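Local coordinates for uncharacterized protein (PDB 4XG0) that probably acts as an acid-sugar kinase of the DUF1537 family, with a sugar-binding N-terminal and a nucleotide-binding C-terminal domain, at residues Val43-Arg47 against Ala48-Thr52; Ala214-Asp217 against Ala218-Gln221; Ala416-Ala419 against Ile420-Arg424. One frame throughout, in Å; residues are numbered along the deposited sequence.

Interaction 1 of 3, residues Val43-Arg47 against Ala48-Thr52; sequences VQFVR and AGWAT
F45 and W50 both set CG beside the backbone N and anti to the carbonyl carbon (chi1 -73° and -63°), and with these torsions their rings meet on the same side of the turn that ends the helix. CD2 of F45 comes within 3.8 Å of CD1 of W50. The two planes are inclined at 49°, an oblique meeting of the rings. The carbonyl O of F45 lies at the edge of the indole, in its plane, 3.4 Å from W50 CD1. That oxygen is gripped twice: W50 N bonds to it at 3.1 Å and A48 N, also 3.1 Å away, reaches it from the opposite face of the carbonyl plane. Together with the 3.0 Å bond from G49 N to V46 O, the W50 N bond makes a Schellman motif, with G49 as the C-prime residue at positive phi. Just beyond, W50 O accepts from the hydroxyl of T52 and lies 3.5 Å from CA of V46, a fairly straight CA-H...O contact. V46 sends CG2 tightly against T52 CB, 3.5 Å away, where the returning chain passes beside the last helical turn. NE1 of W50 is satisfied by A247 O of helix 240-252, and F45 and A48 also pack on A247. The turn therefore links helix 35-47 to strand 52-54, an edge strand, within this chain, of the N-terminal parallel sheet, while F45 and W50 lie over V73 of strand 73-77 and I28 of strand 28-32.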
loop_
_atom_site.group_PDB
_atom_site.type_symbol
_atom_site.label_atom_id
_atom_site.label_comp_id
_atom_site.label_asym_id
_atom_site.label_seq_id
_atom_site.Cartn_x
_atom_site.Cartn_y
_atom_site.Cartn_z
ATOM N N VAL A 43 3.202 12.681 -5.203
ATOM C CA VAL A 43 3.151 11.877 -6.450
ATOM C C VAL A 43 3.114 10.383 -6.125
ATOM O O VAL A 43 2.527 9.590 -6.831
ATOM C CB VAL A 43 4.289 12.235 -7.403
ATOM C CG1 VAL A 43 4.215 11.348 -8.697
ATOM C CG2 VAL A 43 4.140 13.676 -7.821
ATOM N N GLN A 44 3.706 10.005 -4.991
ATOM C CA GLN A 44 3.599 8.610 -4.585
ATOM C C GLN A 44 2.202 8.167 -4.306
ATOM O O GLN A 44 1.862 7.027 -4.570
ATOM C CB GLN A 44 4.540 8.313 -3.428
ATOM C CG GLN A 44 5.974 8.460 -3.845
ATOM C CD GLN A 44 6.329 7.582 -5.082
ATOM O OE1 GLN A 44 6.013 6.402 -5.136
ATOM N NE2 GLN A 44 6.962 8.177 -6.063
ATOM N N PHE A 45 1.365 9.062 -3.750
ATOM C CA PHE A 45 -0.038 8.732 -3.585
ATOM C C PHE A 45 -0.780 8.666 -4.890
ATOM O O PHE A 45 -1.598 7.777 -5.059
ATOM C CB PHE A 45 -0.714 9.655 -2.560
ATOM C CG PHE A 45 -0.304 9.355 -1.159
ATOM C CD1 PHE A 45 0.951 9.651 -0.714
ATOM C CD2 PHE A 45 -1.187 8.696 -0.318
ATOM C CE1 PHE A 45 1.313 9.353 0.585
ATOM C CE2 PHE A 45 -0.808 8.390 0.989
ATOM C CZ PHE A 45 0.415 8.695 1.408
ATOM N N VAL A 46 -0.490 9.572 -5.821
ATOM C CA VAL A 46 -1.074 9.512 -7.152
ATOM C C VAL A 46 -0.766 8.177 -7.833
ATOM O O VAL A 46 -1.624 7.580 -8.529
ATOM C CB VAL A 46 -0.498 10.614 -8.016
ATOM C CG1 VAL A 46 -0.870 10.382 -9.492
ATOM C CG2 VAL A 46 -0.972 11.972 -7.547
ATOM N N ARG A 47 0.465 7.709 -7.642
ATOM C CA ARG A 47 0.957 6.495 -8.298
ATOM C C ARG A 47 0.298 5.247 -7.742
ATOM O O ARG A 47 0.221 4.210 -8.432
ATOM C CB ARG A 47 2.508 6.430 -8.288
ATOM C CG ARG A 47 3.079 7.481 -9.140
ATOM C CD ARG A 47 4.579 7.447 -9.243
ATOM N NE ARG A 47 4.994 8.034 -10.516
ATOM C CZ ARG A 47 6.249 8.356 -10.825
ATOM N NH1 ARG A 47 6.516 8.884 -12.017
ATOM N NH2 ARG A 47 7.229 8.155 -9.946
ATOM N N ALA A 48 -0.318 5.354 -6.569
ATOM C CA ALA A 48 -1.102 4.264 -5.965
ATOM C C ALA A 48 -2.630 4.386 -6.179
ATOM O O ALA A 48 -3.447 3.647 -5.598
ATOM C CB ALA A 48 -0.746 4.159 -4.521
ATOM N N GLY A 49 -2.996 5.345 -7.022
ATOM C CA GLY A 49 -4.362 5.540 -7.426
ATOM C C GLY A 49 -5.177 6.624 -6.763
ATOM O O GLY A 49 -6.319 6.847 -7.149
ATOM N N TRP A 50 -4.609 7.275 -5.760
ATOM C CA TRP A 50 -5.320 8.327 -5.037
ATOM C C TRP A 50 -5.427 9.629 -5.835
ATOM O O TRP A 50 -4.433 10.135 -6.342
ATOM C CB TRP A 50 -4.614 8.623 -3.733
ATOM C CG TRP A 50 -4.562 7.496 -2.741
ATOM C CD1 TRP A 50 -3.486 6.651 -2.495
ATOM C CD2 TRP A 50 -5.594 7.098 -1.832
ATOM N NE1 TRP A 50 -3.830 5.768 -1.506
ATOM C CE2 TRP A 50 -5.088 6.029 -1.062
ATOM C CE3 TRP A 50 -6.888 7.562 -1.565
ATOM C CZ2 TRP A 50 -5.858 5.396 -0.051
ATOM C CZ3 TRP A 50 -7.651 6.926 -0.560
ATOM C CH2 TRP A 50 -7.106 5.869 0.200
ATOM N N ALA A 51 -6.625 10.196 -5.900
ATOM C CA ALA A 51 -6.803 11.540 -6.427
ATOM C C ALA A 51 -6.202 12.512 -5.422
ATOM O O ALA A 51 -6.647 12.586 -4.267
ATOM C CB ALA A 51 -8.277 11.843 -6.642
ATOM N N THR A 52 -5.177 13.237 -5.864
ATOM C CA THR A 52 -4.281 13.956 -4.945
ATOM C C THR A 52 -4.176 15.423 -5.340
ATOM O O THR A 52 -3.974 15.745 -6.511
ATOM C CB THR A 52 -2.888 13.338 -4.972
ATOM O OG1 THR A 52 -2.964 11.971 -4.562
ATOM C CG2 THR A 52 -1.940 14.085 -4.052
#

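Interaction 2 of 3, residues Ala214-Asp217 against Ala218-Gln221; sequences ALDD and ADVQ
The backbone N of Q221 donates to D217 O at 2.7 Å, a bond of the first turn of the helix, and V220 N donates to D216 O at 3.0 Å. D216 is the N-cap. Its CG sits between its own backbone N and carbonyl carbon (chi1 60°), which swings OD1 over the helix start to accept from D219 N at 2.9 Å, nearly head-on to the C-O bond. D219 answers in the other direction: its OD2 takes the N-H of L215 on the anti lone pair, at 2.8 Å and almost straight (169°). The two side chains cross at about a right angle, their carboxylate planes 55° apart, with D216 OD1 and D219 OD1 3.5 Å from each other. Such closeness of like charges would be costly alone, but the helix-start N-H groups and a salt bridge from D219 OD1 to R222 probably offset it. On the inner side the contact turns apolar, with A214 CB touching V220 CG2 at 3.8 Å. The cap thus starts helix 217-230 just after strand 209-212 of the parallel sheet; V220 faces L242 and P245 of helix 240-252, and L215 lies on T148 and R150 of strand 147-150.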
loop_
_atom_site.group_PDB
_atom_site.type_symbol
_atom_site.label_atom_id
_atom_site.label_comp_id
_atom_site.label_asym_id
_atom_site.label_seq_id
_atom_site.Cartn_x
_atom_site.Cartn_y
_atom_site.Cartn_z
ATOM N N ALA A 214 14.525 0.866 10.605
ATOM C CA ALA A 214 14.321 0.282 9.277
ATOM C C ALA A 214 15.636 0.312 8.529
ATOM O O ALA A 214 16.244 1.378 8.381
ATOM C CB ALA A 214 13.285 1.083 8.514
ATOM N N LEU A 215 16.064 -0.842 8.040
ATOM C CA LEU A 215 17.259 -0.924 7.202
ATOM C C LEU A 215 16.947 -0.935 5.689
ATOM O O LEU A 215 17.786 -0.547 4.848
ATOM C CB LEU A 215 17.995 -2.198 7.555
ATOM C CG LEU A 215 19.471 -2.275 7.213
ATOM C CD1 LEU A 215 20.249 -1.149 7.914
ATOM C CD2 LEU A 215 19.979 -3.632 7.675
ATOM N N ASP A 216 15.754 -1.406 5.344
ATOM C CA ASP A 216 15.399 -1.596 3.943
ATOM C C ASP A 216 13.907 -1.380 3.700
ATOM O O ASP A 216 13.141 -1.144 4.639
ATOM C CB ASP A 216 15.860 -2.968 3.413
ATOM C CG ASP A 216 15.261 -4.136 4.164
ATOM O OD1 ASP A 216 14.282 -3.966 4.924
ATOM O OD2 ASP A 216 15.777 -5.249 3.968
ATOM N N ASP A 217 13.520 -1.477 2.439
ATOM C CA ASP A 217 12.133 -1.238 2.035
ATOM C C ASP A 217 11.217 -2.259 2.679
ATOM O O ASP A 217 10.077 -1.938 3.019
ATOM C CB ASP A 217 11.989 -1.292 0.511
ATOM C CG ASP A 217 12.547 -0.056 -0.169
ATOM O OD1 ASP A 217 12.610 1.006 0.479
ATOM O OD2 ASP A 217 12.915 -0.143 -1.360
ATOM N N ALA A 218 11.688 -3.502 2.814
ATOM C CA ALA A 218 10.907 -4.528 3.483
ATOM C C ALA A 218 10.564 -4.096 4.909
ATOM O O ALA A 218 9.456 -4.350 5.411
ATOM C CB ALA A 218 11.653 -5.894 3.476
ATOM N N ASP A 219 11.539 -3.497 5.585
ATOM C CA ASP A 219 11.348 -3.050 6.959
ATOM C C ASP A 219 10.357 -1.910 6.964
ATOM O O ASP A 219 9.510 -1.829 7.832
ATOM C CB ASP A 219 12.640 -2.539 7.563
ATOM C CG ASP A 219 13.589 -3.644 8.003
ATOM O OD1 ASP A 219 13.230 -4.834 8.097
ATOM O OD2 ASP A 219 14.749 -3.293 8.300
ATOM N N VAL A 220 10.488 -1.015 5.991
ATOM C CA VAL A 220 9.571 0.117 5.873
ATOM C C VAL A 220 8.152 -0.372 5.576
ATOM O O VAL A 220 7.155 0.144 6.142
ATOM C CB VAL A 220 10.034 1.125 4.839
ATOM C CG1 VAL A 220 9.032 2.269 4.755
ATOM C CG2 VAL A 220 11.414 1.691 5.237
ATOM N N GLN A 221 8.033 -1.378 4.716
ATOM C CA GLN A 221 6.697 -1.897 4.385
ATOM C C GLN A 221 6.021 -2.557 5.590
ATOM O O GLN A 221 4.789 -2.390 5.816
ATOM C CB GLN A 221 6.770 -2.894 3.226
ATOM C CG GLN A 221 5.423 -3.579 2.879
ATOM C CD GLN A 221 5.577 -4.593 1.777
ATOM O OE1 GLN A 221 6.227 -5.633 1.958
ATOM N NE2 GLN A 221 4.996 -4.300 0.619
#

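Interaction 3 of 3, residues Ala416-Ala419 against Ile420-Arg424; sequences AAQA and IRERR
Q418 and E422, one helical turn apart, lay their extended side chains across each other. In Q418, CG is anti to the backbone N (chi1 173°), whereas E422 turns CG beside its own N (chi1 -67°); the two chains converge so that E422 OE1 lies 3.3 Å from Q418 CG. The amide and carboxylate planes are inclined at 49°. R225, of helix 217-230, adds a long, weak ion pair to E422 OE2. Both side chains leave the C-terminal end of helix 412-421: I420 N bonds to A416 O at 3.1 Å, R421 N to A417 O at 3.2 Å, and E422 N meets Q418 O at 2.9 Å, nearly in line with the carbonyl bond. At E422 the backbone departs from helical geometry, and R423 then continues in an extended backbone. I420, its CG1 beside the backbone N, is buried against V259, V401 and L387 of the mixed sheet in the C-terminal half of the chain. R421 packs its CG 3.3 Å from A417 O and then runs extended as far as NE, where the guanidinium forms a salt bridge with D316. R423 bends at its third torsion, and its NH1 makes a weak hydrogen bond to R47 O.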
loop_
_atom_site.group_PDB
_atom_site.type_symbol
_atom_site.label_atom_id
_atom_site.label_comp_id
_atom_site.label_asym_id
_atom_site.label_seq_id
_atom_site.Cartn_x
_atom_site.Cartn_y
_atom_site.Cartn_z
ATOM N N ALA A 416 0.663 -9.812 -7.911
ATOM C CA ALA A 416 -0.549 -9.385 -8.643
ATOM C C ALA A 416 -1.718 -9.171 -7.733
ATOM O O ALA A 416 -2.371 -8.115 -7.803
ATOM C CB ALA A 416 -0.913 -10.387 -9.705
ATOM N N ALA A 417 -1.985 -10.127 -6.859
ATOM C CA ALA A 417 -3.068 -9.976 -5.898
ATOM C C ALA A 417 -2.825 -8.785 -4.998
ATOM O O ALA A 417 -3.728 -7.980 -4.728
ATOM C CB ALA A 417 -3.229 -11.241 -5.088
ATOM N N GLN A 418 -1.597 -8.638 -4.520
ATOM C CA GLN A 418 -1.282 -7.530 -3.657
ATOM C C GLN A 418 -1.469 -6.203 -4.405
ATOM O O GLN A 418 -1.966 -5.243 -3.836
ATOM C CB GLN A 418 0.151 -7.689 -3.122
ATOM C CG GLN A 418 0.651 -6.490 -2.326
ATOM C CD GLN A 418 2.074 -6.655 -1.758
ATOM O OE1 GLN A 418 2.383 -6.114 -0.696
ATOM N NE2 GLN A 418 2.945 -7.356 -2.485
ATOM N N ALA A 419 -1.103 -6.168 -5.691
ATOM C CA ALA A 419 -1.212 -4.953 -6.502
ATOM C C ALA A 419 -2.638 -4.486 -6.584
ATOM O O ALA A 419 -2.891 -3.285 -6.593
ATOM C CB ALA A 419 -0.692 -5.187 -7.860
ATOM N N ILE A 420 -3.559 -5.435 -6.667
ATOM C CA ILE A 420 -4.982 -5.070 -6.775
ATOM C C ILE A 420 -5.403 -4.460 -5.445
ATOM O O ILE A 420 -6.043 -3.408 -5.384
ATOM C CB ILE A 420 -5.859 -6.278 -7.117
ATOM C CG1 ILE A 420 -5.699 -6.672 -8.598
ATOM C CG2 ILE A 420 -7.323 -5.968 -6.848
ATOM C CD1 ILE A 420 -6.251 -8.064 -8.944
ATOM N N ARG A 421 -5.038 -5.129 -4.358
ATOM C CA ARG A 421 -5.485 -4.688 -3.048
ATOM C C ARG A 421 -4.940 -3.307 -2.737
ATOM O O ARG A 421 -5.617 -2.487 -2.161
ATOM C CB ARG A 421 -4.999 -5.650 -1.982
ATOM C CG ARG A 421 -5.565 -7.004 -2.130
ATOM C CD ARG A 421 -5.437 -7.832 -0.885
ATOM N NE ARG A 421 -6.579 -8.716 -0.927
ATOM C CZ ARG A 421 -7.785 -8.382 -0.487
ATOM N NH1 ARG A 421 -7.993 -7.216 0.115
ATOM N NH2 ARG A 421 -8.767 -9.237 -0.616
ATOM N N GLU A 422 -3.686 -3.073 -3.127
ATOM C CA GLU A 422 -2.960 -1.884 -2.714
ATOM C C GLU A 422 -3.076 -0.695 -3.653
ATOM O O GLU A 422 -2.305 0.238 -3.573
ATOM C CB GLU A 422 -1.507 -2.248 -2.499
ATOM C CG GLU A 422 -1.363 -3.184 -1.316
ATOM C CD GLU A 422 0.077 -3.451 -0.939
ATOM O OE1 GLU A 422 0.988 -3.274 -1.786
ATOM O OE2 GLU A 422 0.264 -3.881 0.207
ATOM N N ARG A 423 -4.038 -0.772 -4.576
ATOM C CA ARG A 423 -4.371 0.344 -5.433
ATOM C C ARG A 423 -5.722 0.888 -5.031
ATOM O O ARG A 423 -6.630 0.116 -4.734
ATOM C CB ARG A 423 -4.414 -0.099 -6.889
ATOM C CG ARG A 423 -4.940 0.950 -7.831
ATOM C CD ARG A 423 -4.522 0.693 -9.250
ATOM N NE ARG A 423 -3.085 0.885 -9.381
ATOM C CZ ARG A 423 -2.510 2.034 -9.735
ATOM N NH1 ARG A 423 -1.192 2.101 -9.804
ATOM N NH2 ARG A 423 -3.240 3.108 -10.019
ATOM N N ARG A 424 -5.819 2.204 -5.035
ATOM C CA ARG A 424 -7.073 2.909 -4.812
ATOM C C ARG A 424 -7.772 2.997 -6.167
ATOM O O ARG A 424 -7.205 3.512 -7.136
ATOM C CB ARG A 424 -6.814 4.291 -4.269
ATOM C CG ARG A 424 -8.094 5.048 -3.974
ATOM C CD ARG A 424 -8.880 4.352 -2.864
ATOM N NE ARG A 424 -10.056 5.147 -2.509
ATOM C CZ ARG A 424 -11.287 4.671 -2.354
ATOM N NH1 ARG A 424 -11.559 3.386 -2.536
ATOM N NH2 ARG A 424 -12.274 5.510 -2.024
#

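All three contacts are local and partly buried at helix ends. Interaction 2 is the most superficial, with three of eight touching residues exposed, against two in interaction 1 and none in interaction 3. Interaction 2 starts a helix with carboxylates; the others finish one, interaction 1 with a glycine turn and an aromatic pair, interaction 3 with backbone bonds and long polar side chains. Residues 43-52 and 214-221 belong to the sugar-binding half, their centres about 21 Å apart. Residues 416-424 pack on the mixed sheet of the other half and reach both: A48 O and R424 N, 2.8 Å apart, probably hydrogen-bond, while Q221 and Q418 touch through their side chains. The chain's C-terminal end thus passes from one half back to the other.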